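Local atomic coordinates of Cyp101j2 (Sphingobium yanoikuyae, PDB entry 5KYO), a protein that is a haem-containing cytochrome P450 monooxygenase, linked to the hydroxylation of the monoterpene 1,8-cineole. Residues Pro73-Trp84 with Glu330-Met341. Sequence-based numbering, arbitrary orientation. Where two conformers were deposited one is given.
Sequences PLMWTPHNGGHW and EGVLLKAGDMVM
Trp84 turns its CG anti to its own carbonyl carbon (chi1 -52°), and this lays the indole against Leu334 and Val332. Leu334 CG is likewise anti to its carbonyl carbon, and its CD2 branch sits over the five-membered ring, 3.7 Å from the centroid of that Trp84 ring. Val332 CG2 covers the six-membered ring on the same face. Both are CH-pi contacts. The opposite face is taken by Trp76 CD1. At the ring edge, Trp84 NE1 donates to Asp338 OD2 over 3.1 Å. The bond is nearly straight at hydrogen (173°) and lies in the indole plane, but it meets the carboxylate from above its plane. Asp338 OD2 also accepts from Asn38 ND2 and, weakly, from Lys335 N.

The backbones of Trp84 and Val340 form a parallel bridge within the mixed sheet. Trp84 N donates to Met339 O at 3.0 Å, and Met341 N donates to Trp84 O at 2.8 Å. His83 ND1 reaches Trp84 O at 3.3 Å, from the other face of the carbonyl plane. In one of its two modelled conformers Met341 brings CE to 3.8 Å from His83 CE1, so this contact is uncertain. Leu74 CD2 extends the apolar patch, 3.9 Å from Val332 CG2. At its margin a water accepts weakly from Leu74 N and donates to Glu330 OE1. A second water bridges Gly82 O and Met339 N.

An alanine in place of Trp84 would probably open a gap beneath Leu334 and Val332 and leave Asp338 without its indole donor. The contact joins the N-terminal hairpin of the P450 beta-rich region to strands far along the chain. Its chemistry implies a buried apolar layer in which the indole N-H and the Trp84 carbonyl are both satisfied.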
# COMPACT_ATOMS: atom_id res chain seq x y z
N PRO A 73 -0.22 -2.72 24.92
CA PRO A 73 -0.40 -3.10 23.51
C PRO A 73 -1.38 -2.18 22.78
O PRO A 73 -1.27 -2.02 21.56
CB PRO A 73 -0.96 -4.52 23.60
CG PRO A 73 -0.45 -5.04 24.89
CD PRO A 73 -0.44 -3.86 25.82
N LEU A 74 -2.32 -1.60 23.51
CA LEU A 74 -3.29 -0.71 22.90
C LEU A 74 -3.19 0.66 23.55
O LEU A 74 -3.54 0.82 24.71
CB LEU A 74 -4.71 -1.26 23.04
CG LEU A 74 -5.81 -0.55 22.23
CD1 LEU A 74 -5.78 -1.00 20.77
CD2 LEU A 74 -7.20 -0.78 22.81
N MET A 75 -2.70 1.64 22.80
CA MET A 75 -2.59 3.00 23.30
C MET A 75 -3.59 3.92 22.59
O MET A 75 -4.26 3.49 21.65
CB MET A 75 -1.16 3.54 23.12
CG MET A 75 -0.09 2.76 23.88
SD MET A 75 -0.21 2.97 25.68
CE MET A 75 0.48 4.60 25.84
N TRP A 76 -3.66 5.17 23.03
CA TRP A 76 -4.61 6.14 22.50
C TRP A 76 -3.92 7.48 22.32
O TRP A 76 -3.17 7.93 23.19
CB TRP A 76 -5.82 6.28 23.44
CG TRP A 76 -6.91 7.19 22.95
CD1 TRP A 76 -8.03 6.82 22.26
CD2 TRP A 76 -6.99 8.61 23.12
NE1 TRP A 76 -8.80 7.92 21.99
CE2 TRP A 76 -8.18 9.03 22.50
CE3 TRP A 76 -6.16 9.56 23.72
CZ2 TRP A 76 -8.57 10.37 22.47
CZ3 TRP A 76 -6.55 10.89 23.69
CH2 TRP A 76 -7.75 11.29 23.07
N THR A 77 -4.16 8.12 21.18
CA THR A 77 -3.52 9.38 20.83
C THR A 77 -4.58 10.46 20.59
O THR A 77 -5.61 10.19 19.97
CB THR A 77 -2.61 9.24 19.56
OG1 THR A 77 -2.11 10.53 19.15
CG2 THR A 77 -3.40 8.62 18.40
N PRO A 78 -4.33 11.68 21.09
CA PRO A 78 -5.26 12.79 20.88
C PRO A 78 -5.26 13.33 19.44
O PRO A 78 -6.16 14.08 19.08
CB PRO A 78 -4.76 13.86 21.84
CG PRO A 78 -3.29 13.58 21.97
CD PRO A 78 -3.19 12.07 21.95
N HIS A 79 -4.25 12.96 18.66
CA HIS A 79 -4.11 13.48 17.29
C HIS A 79 -5.14 12.86 16.35
O HIS A 79 -5.62 11.75 16.59
CB HIS A 79 -2.70 13.23 16.77
CG HIS A 79 -1.65 14.03 17.46
ND1 HIS A 79 -1.10 15.18 16.92
CD2 HIS A 79 -1.05 13.87 18.67
CE1 HIS A 79 -0.21 15.68 17.76
NE2 HIS A 79 -0.16 14.90 18.83
N ASN A 80 -5.49 13.58 15.29
CA ASN A 80 -6.35 13.05 14.22
C ASN A 80 -7.69 12.51 14.74
O ASN A 80 -7.99 11.34 14.58
CB ASN A 80 -5.57 11.95 13.46
CG ASN A 80 -4.33 12.48 12.77
OD1 ASN A 80 -4.36 13.54 12.14
ND2 ASN A 80 -3.21 11.78 12.93
N GLY A 81 -8.47 13.36 15.39
CA GLY A 81 -9.76 12.96 15.94
C GLY A 81 -9.72 12.20 17.26
O GLY A 81 -10.74 12.05 17.94
N GLY A 82 -8.54 11.70 17.63
CA GLY A 82 -8.41 10.84 18.79
C GLY A 82 -8.69 9.39 18.41
O GLY A 82 -9.78 9.08 17.94
N HIS A 83 -7.71 8.51 18.60
CA HIS A 83 -7.91 7.12 18.20
C HIS A 83 -6.96 6.15 18.86
O HIS A 83 -5.86 6.52 19.27
CB HIS A 83 -7.82 6.99 16.67
CG HIS A 83 -6.47 7.30 16.10
ND1 HIS A 83 -5.49 6.34 15.94
CD2 HIS A 83 -5.93 8.46 15.65
CE1 HIS A 83 -4.42 6.89 15.41
NE2 HIS A 83 -4.66 8.18 15.23
N TRP A 84 -7.40 4.90 18.99
CA TRP A 84 -6.57 3.85 19.55
C TRP A 84 -5.59 3.32 18.51
O TRP A 84 -5.86 3.36 17.31
CB TRP A 84 -7.42 2.70 20.09
CG TRP A 84 -8.51 3.09 21.03
CD1 TRP A 84 -9.81 3.38 20.71
CD2 TRP A 84 -8.41 3.21 22.46
NE1 TRP A 84 -10.52 3.68 21.85
CE2 TRP A 84 -9.68 3.58 22.94
CE3 TRP A 84 -7.36 3.05 23.37
CZ2 TRP A 84 -9.94 3.80 24.30
CZ3 TRP A 84 -7.61 3.26 24.73
CH2 TRP A 84 -8.89 3.63 25.17
N GLU A 330 -9.04 -5.36 25.31
CA GLU A 330 -7.73 -5.01 25.84
C GLU A 330 -7.79 -4.23 27.16
O GLU A 330 -6.94 -3.37 27.41
CB GLU A 330 -6.95 -4.21 24.80
CG GLU A 330 -6.45 -5.06 23.63
CD GLU A 330 -5.41 -6.07 24.06
OE1 GLU A 330 -4.32 -5.67 24.51
OE2 GLU A 330 -5.69 -7.29 23.96
N GLY A 331 -8.78 -4.55 27.99
CA GLY A 331 -8.87 -3.98 29.32
C GLY A 331 -9.42 -2.57 29.35
O GLY A 331 -9.41 -1.91 30.38
N VAL A 332 -9.90 -2.10 28.20
CA VAL A 332 -10.56 -0.81 28.15
C VAL A 332 -11.94 -0.95 27.53
O VAL A 332 -12.28 -2.00 26.99
CB VAL A 332 -9.75 0.24 27.36
CG1 VAL A 332 -8.42 0.50 28.03
CG2 VAL A 332 -9.55 -0.19 25.90
N LEU A 333 -12.72 0.12 27.62
CA LEU A 333 -14.02 0.16 26.97
C LEU A 333 -13.93 0.94 25.67
O LEU A 333 -13.69 2.15 25.67
CB LEU A 333 -15.08 0.79 27.88
CG LEU A 333 -16.50 0.81 27.31
CD1 LEU A 333 -17.04 -0.60 27.11
CD2 LEU A 333 -17.44 1.64 28.19
N LEU A 334 -14.13 0.24 24.56
CA LEU A 334 -14.20 0.88 23.25
C LEU A 334 -15.61 1.34 22.94
O LEU A 334 -16.49 0.52 22.68
CB LEU A 334 -13.73 -0.08 22.16
CG LEU A 334 -12.36 -0.72 22.32
CD1 LEU A 334 -12.03 -1.51 21.06
CD2 LEU A 334 -11.34 0.36 22.61
N LYS A 335 -15.82 2.65 22.96
CA LYS A 335 -17.14 3.20 22.68
C LYS A 335 -17.51 2.94 21.23
O LYS A 335 -16.63 2.79 20.38
CB LYS A 335 -17.17 4.70 22.99
CG LYS A 335 -17.17 5.06 24.47
CD LYS A 335 -17.36 6.57 24.67
CE LYS A 335 -17.50 6.93 26.15
NZ LYS A 335 -17.50 8.40 26.39
N ALA A 336 -18.80 2.88 20.94
CA ALA A 336 -19.24 2.84 19.56
C ALA A 336 -18.77 4.12 18.88
O ALA A 336 -18.87 5.21 19.48
CB ALA A 336 -20.75 2.69 19.45
N GLY A 337 -18.25 4.00 17.66
CA GLY A 337 -17.74 5.14 16.91
C GLY A 337 -16.25 5.36 17.14
O GLY A 337 -15.64 6.23 16.52
N ASP A 338 -15.65 4.57 18.03
CA ASP A 338 -14.21 4.66 18.23
C ASP A 338 -13.44 4.15 16.99
O ASP A 338 -13.89 3.24 16.28
CB ASP A 338 -13.78 3.88 19.48
CG ASP A 338 -14.00 4.68 20.77
OD1 ASP A 338 -14.59 5.78 20.70
OD2 ASP A 338 -13.56 4.21 21.84
N MET A 339 -12.28 4.74 16.73
CA MET A 339 -11.41 4.31 15.64
C MET A 339 -10.23 3.54 16.20
O MET A 339 -9.67 3.92 17.23
CB MET A 339 -10.91 5.52 14.84
CG MET A 339 -12.02 6.26 14.14
SD MET A 339 -12.77 5.20 12.89
CE MET A 339 -11.29 4.73 11.96
N VAL A 340 -9.85 2.45 15.54
CA VAL A 340 -8.67 1.72 15.95
C VAL A 340 -7.72 1.50 14.78
O VAL A 340 -8.06 0.84 13.80
CB VAL A 340 -9.02 0.35 16.56
CG1 VAL A 340 -7.75 -0.34 17.01
CG2 VAL A 340 -10.00 0.51 17.75
N MET A 341 -6.52 2.07 14.91
CA MET A 341 -5.47 1.91 13.90
C MET A 341 -4.74 0.59 14.13
O MET A 341 -4.43 0.23 15.25
CB MET A 341 -4.50 3.09 13.95
CG MET A 341 -3.50 3.13 12.81
SD MET A 341 -2.72 4.73 12.59
CE MET A 341 -4.03 5.67 11.80
O HOH W 1 -3.68 -3.38 25.91
O HOH W 2 -11.91 7.06 18.65